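Local coordinates for putative immunoglobulin-blocking virulence protein (Mycoplasma mycoides subsp. capri, PDB 7ADK) that probably binds host immunoglobulins and interferes with their function, as a virulence factor of this mycoplasma, at residues Ile132-Pro146 and Asn173-Gln187. Sequence-based numbering, arbitrary orientation.
Sequences ITIAGIEVEAEIEGP and NKILSVKVTDKLKEQ
E144 and E142 of strand 138-144 pair antiparallel with K174 and S177 of strand 174-178. They belong to a three-stranded antiparallel sheet: 138-144 is the middle strand, 130-133 pairs with it as a hairpin on one edge, and 174-178 lies on the other. E144 and K174 exchange two backbone hydrogen bonds: E144 N to K174 O is 3.0 Å, and K174 N to E144 O is 2.9 Å. E142 receives one from L176 N and gives one to S177 O. The register slips by one residue here, a beta bulge that fits L176 in as an extra residue. L176 leans its CD1 against E144 CG, at 3.5 Å. The E144 carboxylate is held by a salt bridge from OE2 to R128. E142 bends at chi2, which brings OE1 to 3.4 Å from S177 CB.

On the face that carries A141, I143, I175 and V178 the cross-strand contacts are apolar. I143 CD1 packs on I175 CG1, and A141 lies beside V178. Past the strand, the chain turns into helix 182-194, whose first turn carries L184 against the hairpin. L184 has CG anti to its backbone N (chi1 175°), which sets both methyls between I134 and V139. CD1 comes to 3.8 Å from I134 CG1, and CD2 to 3.8 Å from V139 CG2. I134 also touches L307 of helix 301-308. One turn further on, Q187 ties the helix to the hairpin loop: its NE2 donates to A135 O at 2.9 Å, nearly straight (168°), with A135 O in the plane of the Q187 side-chain amide.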
ATOM      1  N   ILE A 132     -22.619  47.247 -21.725  1.00100.49           N
ATOM      2  CA  ILE A 132     -22.813  46.269 -20.650  1.00100.49           C
ATOM      3  C   ILE A 132     -22.455  46.924 -19.306  1.00100.49           C
ATOM      4  O   ILE A 132     -21.655  47.854 -19.261  1.00100.49           O
ATOM      5  CB  ILE A 132     -22.015  44.959 -20.913  1.00100.49           C
ATOM      6  CG1 ILE A 132     -20.481  45.105 -20.818  1.00100.49           C
ATOM      7  CG2 ILE A 132     -22.405  44.325 -22.253  1.00100.49           C
ATOM      8  CD1 ILE A 132     -19.754  43.772 -20.624  1.00100.49           C
ATOM      9  N   THR A 133     -22.989  46.432 -18.190  1.00 98.64           N
ATOM     10  CA  THR A 133     -22.580  46.859 -16.838  1.00 98.64           C
ATOM     11  C   THR A 133     -21.600  45.854 -16.242  1.00 98.64           C
ATOM     12  O   THR A 133     -21.831  44.653 -16.358  1.00 98.64           O
ATOM     13  CB  THR A 133     -23.789  47.089 -15.914  1.00 98.64           C
ATOM     14  OG1 THR A 133     -23.347  47.453 -14.630  1.00 98.64           O
ATOM     15  CG2 THR A 133     -24.712  45.889 -15.731  1.00 98.64           C
ATOM     16  N   ILE A 134     -20.498  46.310 -15.630  1.00 97.83           N
ATOM     17  CA  ILE A 134     -19.459  45.415 -15.060  1.00 97.83           C
ATOM     18  C   ILE A 134     -19.060  45.694 -13.599  1.00 97.83           C
ATOM     19  O   ILE A 134     -18.483  44.830 -12.941  1.00 97.83           O
ATOM     20  CB  ILE A 134     -18.224  45.273 -15.993  1.00 97.83           C
ATOM     21  CG1 ILE A 134     -17.189  46.403 -15.867  1.00 97.83           C
ATOM     22  CG2 ILE A 134     -18.625  45.049 -17.455  1.00 97.83           C
ATOM     23  CD1 ILE A 134     -15.934  46.171 -16.683  1.00 97.83           C
ATOM     24  N   ALA A 135     -19.381  46.875 -13.079  1.00 96.12           N
ATOM     25  CA  ALA A 135     -19.125  47.299 -11.703  1.00 96.12           C
ATOM     26  C   ALA A 135     -20.198  48.296 -11.217  1.00 96.12           C
ATOM     27  O   ALA A 135     -19.896  49.346 -10.659  1.00 96.12           O
ATOM     28  CB  ALA A 135     -17.696  47.824 -11.605  1.00 96.12           C
ATOM     29  N   GLY A 136     -21.466  48.044 -11.546  1.00 99.59           N
ATOM     30  CA  GLY A 136     -22.545  49.033 -11.545  1.00 99.59           C
ATOM     31  C   GLY A 136     -22.480  49.958 -12.762  1.00 99.59           C
ATOM     32  O   GLY A 136     -23.435  50.033 -13.534  1.00 99.59           O
ATOM     33  N   ILE A 137     -21.314  50.566 -12.989  1.00100.06           N
ATOM     34  CA  ILE A 137     -21.002  51.477 -14.093  1.00100.06           C
ATOM     35  C   ILE A 137     -21.313  50.844 -15.452  1.00100.06           C
ATOM     36  O   ILE A 137     -20.891  49.732 -15.747  1.00100.06           O
ATOM     37  CB  ILE A 137     -19.524  51.935 -13.988  1.00100.06           C
ATOM     38  CG1 ILE A 137     -19.209  52.622 -12.641  1.00100.06           C
ATOM     39  CG2 ILE A 137     -19.093  52.841 -15.136  1.00100.06           C
ATOM     40  CD1 ILE A 137     -20.033  53.859 -12.306  1.00100.06           C
ATOM     41  N   GLU A 138     -22.056  51.563 -16.286  1.00102.80           N
ATOM     42  CA  GLU A 138     -22.325  51.204 -17.681  1.00102.80           C
ATOM     43  C   GLU A 138     -21.097  51.491 -18.559  1.00102.80           C
ATOM     44  O   GLU A 138     -20.519  52.577 -18.496  1.00102.80           O
ATOM     45  CB  GLU A 138     -23.526  51.995 -18.222  1.00102.80           C
ATOM     46  CG  GLU A 138     -24.836  51.836 -17.437  1.00102.80           C
ATOM     47  CD  GLU A 138     -25.388  50.409 -17.383  1.00102.80           C
ATOM     48  OE1 GLU A 138     -26.169  50.109 -16.462  1.00102.80           O
ATOM     49  OE2 GLU A 138     -25.095  49.587 -18.269  1.00102.80           O
ATOM     50  N   VAL A 139     -20.692  50.543 -19.400  1.00103.18           N
ATOM     51  CA  VAL A 139     -19.457  50.640 -20.190  1.00103.18           C
ATOM     52  C   VAL A 139     -19.748  50.189 -21.624  1.00103.18           C
ATOM     53  O   VAL A 139     -20.508  49.244 -21.817  1.00103.18           O
ATOM     54  CB  VAL A 139     -18.342  49.767 -19.578  1.00103.18           C
ATOM     55  CG1 VAL A 139     -17.023  50.042 -20.281  1.00103.18           C
ATOM     56  CG2 VAL A 139     -18.120  49.966 -18.084  1.00103.18           C
ATOM     57  N   GLU A 140     -19.194  50.820 -22.654  1.00109.44           N
ATOM     58  CA  GLU A 140     -19.277  50.298 -24.030  1.00109.44           C
ATOM     59  C   GLU A 140     -18.297  49.131 -24.262  1.00109.44           C
ATOM     60  O   GLU A 140     -17.152  49.175 -23.812  1.00109.44           O
ATOM     61  CB  GLU A 140     -19.124  51.418 -25.067  1.00109.44           C
ATOM     62  CG  GLU A 140     -17.789  52.148 -25.035  1.00109.44           C
ATOM     63  CD  GLU A 140     -17.754  53.334 -26.004  1.00109.44           C
ATOM     64  OE1 GLU A 140     -17.814  53.124 -27.234  1.00109.44           O
ATOM     65  OE2 GLU A 140     -17.654  54.487 -25.539  1.00109.44           O
ATOM     66  N   ALA A 141     -18.744  48.077 -24.944  1.00105.53           N
ATOM     67  CA  ALA A 141     -17.978  46.849 -25.151  1.00105.53           C
ATOM     68  C   ALA A 141     -18.296  46.132 -26.475  1.00105.53           C
ATOM     69  O   ALA A 141     -19.436  46.099 -26.946  1.00105.53           O
ATOM     70  CB  ALA A 141     -18.225  45.916 -23.971  1.00105.53           C
ATOM     71  N   GLU A 142     -17.284  45.504 -27.055  1.00103.64           N
ATOM     72  CA  GLU A 142     -17.423  44.596 -28.187  1.00103.64           C
ATOM     73  C   GLU A 142     -17.822  43.203 -27.672  1.00103.64           C
ATOM     74  O   GLU A 142     -17.106  42.614 -26.871  1.00103.64           O
ATOM     75  CB  GLU A 142     -16.125  44.581 -29.010  1.00103.64           C
ATOM     76  CG  GLU A 142     -15.960  45.857 -29.858  1.00103.64           C
ATOM     77  CD  GLU A 142     -15.596  47.129 -29.072  1.00103.64           C
ATOM     78  OE1 GLU A 142     -14.606  47.134 -28.314  1.00103.64           O
ATOM     79  OE2 GLU A 142     -16.291  48.152 -29.221  1.00103.64           O
ATOM     80  N   ILE A 143     -18.974  42.689 -28.113  1.00102.86           N
ATOM     81  CA  ILE A 143     -19.592  41.437 -27.642  1.00102.86           C
ATOM     82  C   ILE A 143     -19.888  40.515 -28.827  1.00102.86           C
ATOM     83  O   ILE A 143     -20.389  40.976 -29.853  1.00102.86           O
ATOM     84  CB  ILE A 143     -20.894  41.716 -26.850  1.00102.86           C
ATOM     85  CG1 ILE A 143     -20.722  42.667 -25.649  1.00102.86           C
ATOM     86  CG2 ILE A 143     -21.591  40.428 -26.392  1.00102.86           C
ATOM     87  CD1 ILE A 143     -19.823  42.167 -24.526  1.00102.86           C
ATOM     88  N   GLU A 144     -19.659  39.212 -28.663  1.00101.08           N
ATOM     89  CA  GLU A 144     -19.919  38.177 -29.675  1.00101.08           C
ATOM     90  C   GLU A 144     -20.764  37.029 -29.112  1.00101.08           C
ATOM     91  O   GLU A 144     -20.655  36.686 -27.935  1.00101.08           O
ATOM     92  CB  GLU A 144     -18.590  37.630 -30.211  1.00101.08           C
ATOM     93  CG  GLU A 144     -17.699  38.686 -30.877  1.00101.08           C
ATOM     94  CD  GLU A 144     -18.321  39.371 -32.104  1.00101.08           C
ATOM     95  OE1 GLU A 144     -18.101  40.585 -32.306  1.00101.08           O
ATOM     96  OE2 GLU A 144     -18.987  38.701 -32.922  1.00101.08           O
ATOM     97  N   GLY A 145     -21.604  36.413 -29.943  1.00 91.61           N
ATOM     98  CA  GLY A 145     -22.299  35.169 -29.605  1.00 91.61           C
ATOM     99  C   GLY A 145     -21.361  33.956 -29.667  1.00 91.61           C
ATOM    100  O   GLY A 145     -20.449  33.942 -30.499  1.00 91.61           O
ATOM    101  N   PRO A 146     -21.565  32.918 -28.839  1.00 87.27           N
ATOM    102  CA  PRO A 146     -20.694  31.749 -28.825  1.00 87.27           C
ATOM    103  C   PRO A 146     -20.908  30.877 -30.076  1.00 87.27           C
ATOM    104  O   PRO A 146     -22.054  30.522 -30.376  1.00 87.27           O
ATOM    105  CB  PRO A 146     -21.036  31.008 -27.538  1.00 87.27           C
ATOM    106  CG  PRO A 146     -22.492  31.371 -27.279  1.00 87.27           C
ATOM    107  CD  PRO A 146     -22.624  32.773 -27.855  1.00 87.27           C
ATOM    108  N   ASN A 173     -22.439  34.583 -24.102  1.00 87.66           N
ATOM    109  CA  ASN A 173     -21.673  35.471 -24.976  1.00 87.66           C
ATOM    110  C   ASN A 173     -20.246  35.754 -24.473  1.00 87.66           C
ATOM    111  O   ASN A 173     -19.937  35.589 -23.291  1.00 87.66           O
ATOM    112  CB  ASN A 173     -22.493  36.769 -25.155  1.00 87.66           C
ATOM    113  CG  ASN A 173     -23.934  36.525 -25.570  1.00 87.66           C
ATOM    114  OD1 ASN A 173     -24.778  36.205 -24.755  1.00 87.66           O
ATOM    115  ND2 ASN A 173     -24.272  36.645 -26.820  1.00 87.66           N
ATOM    116  N   LYS A 174     -19.381  36.234 -25.374  1.00 91.06           N
ATOM    117  CA  LYS A 174     -17.976  36.599 -25.121  1.00 91.06           C
ATOM    118  C   LYS A 174     -17.791  38.123 -25.141  1.00 91.06           C
ATOM    119  O   LYS A 174     -18.404  38.801 -25.958  1.00 91.06           O
ATOM    120  CB  LYS A 174     -17.117  35.909 -26.197  1.00 91.06           C
ATOM    121  CG  LYS A 174     -15.601  35.890 -25.957  1.00 91.06           C
ATOM    122  CD  LYS A 174     -15.176  34.905 -24.856  1.00 91.06           C
ATOM    123  CE  LYS A 174     -13.658  34.730 -24.861  1.00 91.06           C
ATOM    124  NZ  LYS A 174     -13.189  33.670 -23.940  1.00 91.06           N
ATOM    125  N   ILE A 175     -16.941  38.663 -24.265  1.00 91.95           N
ATOM    126  CA  ILE A 175     -16.473  40.060 -24.316  1.00 91.95           C
ATOM    127  C   ILE A 175     -15.111  40.108 -25.021  1.00 91.95           C
ATOM    128  O   ILE A 175     -14.128  39.600 -24.486  1.00 91.95           O
ATOM    129  CB  ILE A 175     -16.371  40.660 -22.890  1.00 91.95           C
ATOM    130  CG1 ILE A 175     -17.719  40.720 -22.135  1.00 91.95           C
ATOM    131  CG2 ILE A 175     -15.780  42.074 -22.953  1.00 91.95           C
ATOM    132  CD1 ILE A 175     -17.564  40.701 -20.611  1.00 91.95           C
ATOM    133  N   LEU A 176     -15.024  40.730 -26.198  1.00 96.05           N
ATOM    134  CA  LEU A 176     -13.751  40.871 -26.915  1.00 96.05           C
ATOM    135  C   LEU A 176     -12.920  42.055 -26.426  1.00 96.05           C
ATOM    136  O   LEU A 176     -11.694  41.976 -26.371  1.00 96.05           O
ATOM    137  CB  LEU A 176     -13.978  41.018 -28.424  1.00 96.05           C
ATOM    138  CG  LEU A 176     -14.656  39.850 -29.143  1.00 96.05           C
ATOM    139  CD1 LEU A 176     -14.461  40.076 -30.640  1.00 96.05           C
ATOM    140  CD2 LEU A 176     -14.083  38.484 -28.789  1.00 96.05           C
ATOM    141  N   SER A 177     -13.565  43.174 -26.102  1.00 98.03           N
ATOM    142  CA  SER A 177     -12.926  44.381 -25.571  1.00 98.03           C
ATOM    143  C   SER A 177     -13.911  45.273 -24.818  1.00 98.03           C
ATOM    144  O   SER A 177     -15.096  45.308 -25.129  1.00 98.03           O
ATOM    145  CB  SER A 177     -12.299  45.192 -26.699  1.00 98.03           C
ATOM    146  OG  SER A 177     -11.135  44.585 -27.185  1.00 98.03           O
ATOM    147  N   VAL A 178     -13.408  46.039 -23.854  1.00 97.75           N
ATOM    148  CA  VAL A 178     -14.152  46.986 -23.018  1.00 97.75           C
ATOM    149  C   VAL A 178     -13.457  48.341 -23.041  1.00 97.75           C
ATOM    150  O   VAL A 178     -12.248  48.420 -22.809  1.00 97.75           O
ATOM    151  CB  VAL A 178     -14.244  46.443 -21.581  1.00 97.75           C
ATOM    152  CG1 VAL A 178     -14.927  47.412 -20.631  1.00 97.75           C
ATOM    153  CG2 VAL A 178     -15.033  45.142 -21.551  1.00 97.75           C
ATOM    154  N   LYS A 179     -14.198  49.433 -23.264  1.00100.18           N
ATOM    155  CA  LYS A 179     -13.638  50.788 -23.216  1.00100.18           C
ATOM    156  C   LYS A 179     -13.448  51.226 -21.761  1.00100.18           C
ATOM    157  O   LYS A 179     -14.344  51.777 -21.134  1.00100.18           O
ATOM    158  CB  LYS A 179     -14.511  51.750 -24.033  1.00100.18           C
ATOM    159  CG  LYS A 179     -13.967  53.185 -24.121  1.00100.18           C
ATOM    160  CD  LYS A 179     -12.628  53.320 -24.843  1.00100.18           C
ATOM    161  CE  LYS A 179     -12.144  54.753 -24.800  1.00100.18           C
ATOM    162  NZ  LYS A 179     -10.900  54.950 -25.520  1.00100.18           N
ATOM    163  N   VAL A 180     -12.276  50.955 -21.201  1.00100.56           N
ATOM    164  CA  VAL A 180     -11.907  51.410 -19.859  1.00100.56           C
ATOM    165  C   VAL A 180     -11.823  52.939 -19.798  1.00100.56           C
ATOM    166  O   VAL A 180     -11.343  53.595 -20.719  1.00100.56           O
ATOM    167  CB  VAL A 180     -10.629  50.705 -19.366  1.00100.56           C
ATOM    168  CG1 VAL A 180      -9.377  51.099 -20.140  1.00100.56           C
ATOM    169  CG2 VAL A 180     -10.388  50.973 -17.883  1.00100.56           C
ATOM    170  N   THR A 181     -12.297  53.523 -18.706  1.00101.67           N
ATOM    171  CA  THR A 181     -12.316  54.969 -18.444  1.00101.67           C
ATOM    172  C   THR A 181     -11.914  55.247 -17.002  1.00101.67           C
ATOM    173  O   THR A 181     -12.004  54.359 -16.150  1.00101.67           O
ATOM    174  CB  THR A 181     -13.705  55.577 -18.704  1.00101.67           C
ATOM    175  OG1 THR A 181     -14.661  55.008 -17.844  1.00101.67           O
ATOM    176  CG2 THR A 181     -14.199  55.422 -20.132  1.00101.67           C
ATOM    177  N   ASP A 182     -11.499  56.484 -16.712  1.00102.31           N
ATOM    178  CA  ASP A 182     -11.090  56.892 -15.364  1.00102.31           C
ATOM    179  C   ASP A 182     -12.176  56.536 -14.331  1.00102.31           C
ATOM    180  O   ASP A 182     -11.903  55.908 -13.312  1.00102.31           O
ATOM    181  CB  ASP A 182     -10.749  58.399 -15.334  1.00102.31           C
ATOM    182  CG  ASP A 182      -9.742  58.929 -16.380  1.00102.31           C
ATOM    183  OD1 ASP A 182      -9.165  60.015 -16.160  1.00102.31           O
ATOM    184  OD2 ASP A 182      -9.520  58.304 -17.431  1.00102.31           O
ATOM    185  N   LYS A 183     -13.443  56.839 -14.657  1.00100.57           N
ATOM    186  CA  LYS A 183     -14.628  56.561 -13.823  1.00100.57           C
ATOM    187  C   LYS A 183     -14.825  55.065 -13.517  1.00100.57           C
ATOM    188  O   LYS A 183     -15.168  54.713 -12.391  1.00100.57           O
ATOM    189  CB  LYS A 183     -15.887  57.176 -14.476  1.00100.57           C
ATOM    190  CG  LYS A 183     -16.694  58.101 -13.556  1.00100.57           C
ATOM    191  CD  LYS A 183     -16.041  59.463 -13.275  1.00100.57           C
ATOM    192  CE  LYS A 183     -16.088  60.398 -14.482  1.00100.57           C
ATOM    193  NZ  LYS A 183     -15.514  61.710 -14.212  1.00100.57           N
ATOM    194  N   LEU A 184     -14.571  54.176 -14.480  1.00 98.92           N
ATOM    195  CA  LEU A 184     -14.631  52.724 -14.286  1.00 98.92           C
ATOM    196  C   LEU A 184     -13.460  52.207 -13.456  1.00 98.92           C
ATOM    197  O   LEU A 184     -13.672  51.439 -12.525  1.00 98.92           O
ATOM    198  CB  LEU A 184     -14.677  52.013 -15.653  1.00 98.92           C
ATOM    199  CG  LEU A 184     -14.621  50.473 -15.585  1.00 98.92           C
ATOM    200  CD1 LEU A 184     -15.864  49.874 -14.931  1.00 98.92           C
ATOM    201  CD2 LEU A 184     -14.476  49.940 -16.998  1.00 98.92           C
ATOM    202  N   LYS A 185     -12.219  52.575 -13.789  1.00 95.87           N
ATOM    203  CA  LYS A 185     -11.064  51.956 -13.111  1.00 95.87           C
ATOM    204  C   LYS A 185     -10.900  52.401 -11.658  1.00 95.87           C
ATOM    205  O   LYS A 185     -10.442  51.616 -10.839  1.00 95.87           O
ATOM    206  CB  LYS A 185      -9.786  52.052 -13.948  1.00 95.87           C
ATOM    207  CG  LYS A 185      -9.189  53.449 -14.089  1.00 95.87           C
ATOM    208  CD  LYS A 185      -8.077  53.410 -15.136  1.00 95.87           C
ATOM    209  CE  LYS A 185      -7.336  54.741 -15.232  1.00 95.87           C
ATOM    210  NZ  LYS A 185      -6.457  54.767 -16.412  1.00 95.87           N
ATOM    211  N   GLU A 186     -11.391  53.582 -11.290  1.00 95.66           N
ATOM    212  CA  GLU A 186     -11.494  53.991  -9.885  1.00 95.66           C
ATOM    213  C   GLU A 186     -12.653  53.323  -9.131  1.00 95.66           C
ATOM    214  O   GLU A 186     -12.535  53.064  -7.936  1.00 95.66           O
ATOM    215  CB  GLU A 186     -11.551  55.519  -9.780  1.00 95.66           C
ATOM    216  CG  GLU A 186     -10.321  56.242 -10.348  1.00 95.66           C
ATOM    217  CD  GLU A 186      -8.975  55.579 -10.046  1.00 95.66           C
ATOM    218  OE1 GLU A 186      -8.098  55.555 -10.932  1.00 95.66           O
ATOM    219  OE2 GLU A 186      -8.791  55.090  -8.918  1.00 95.66           O
ATOM    220  N   GLN A 187     -13.741  52.943  -9.807  1.00 93.85           N
ATOM    221  CA  GLN A 187     -14.750  52.059  -9.213  1.00 93.85           C
ATOM    222  C   GLN A 187     -14.177  50.661  -8.947  1.00 93.85           C
ATOM    223  O   GLN A 187     -14.390  50.087  -7.880  1.00 93.85           O
ATOM    224  CB  GLN A 187     -15.996  52.002 -10.110  1.00 93.85           C
ATOM    225  CG  GLN A 187     -17.073  51.001  -9.681  1.00 93.85           C
ATOM    226  CD  GLN A 187     -17.866  51.401  -8.453  1.00 93.85           C
ATOM    227  OE1 GLN A 187     -17.424  52.129  -7.584  1.00 93.85           O
ATOM    228  NE2 GLN A 187     -19.082  50.949  -8.339  1.00 93.85           N
TER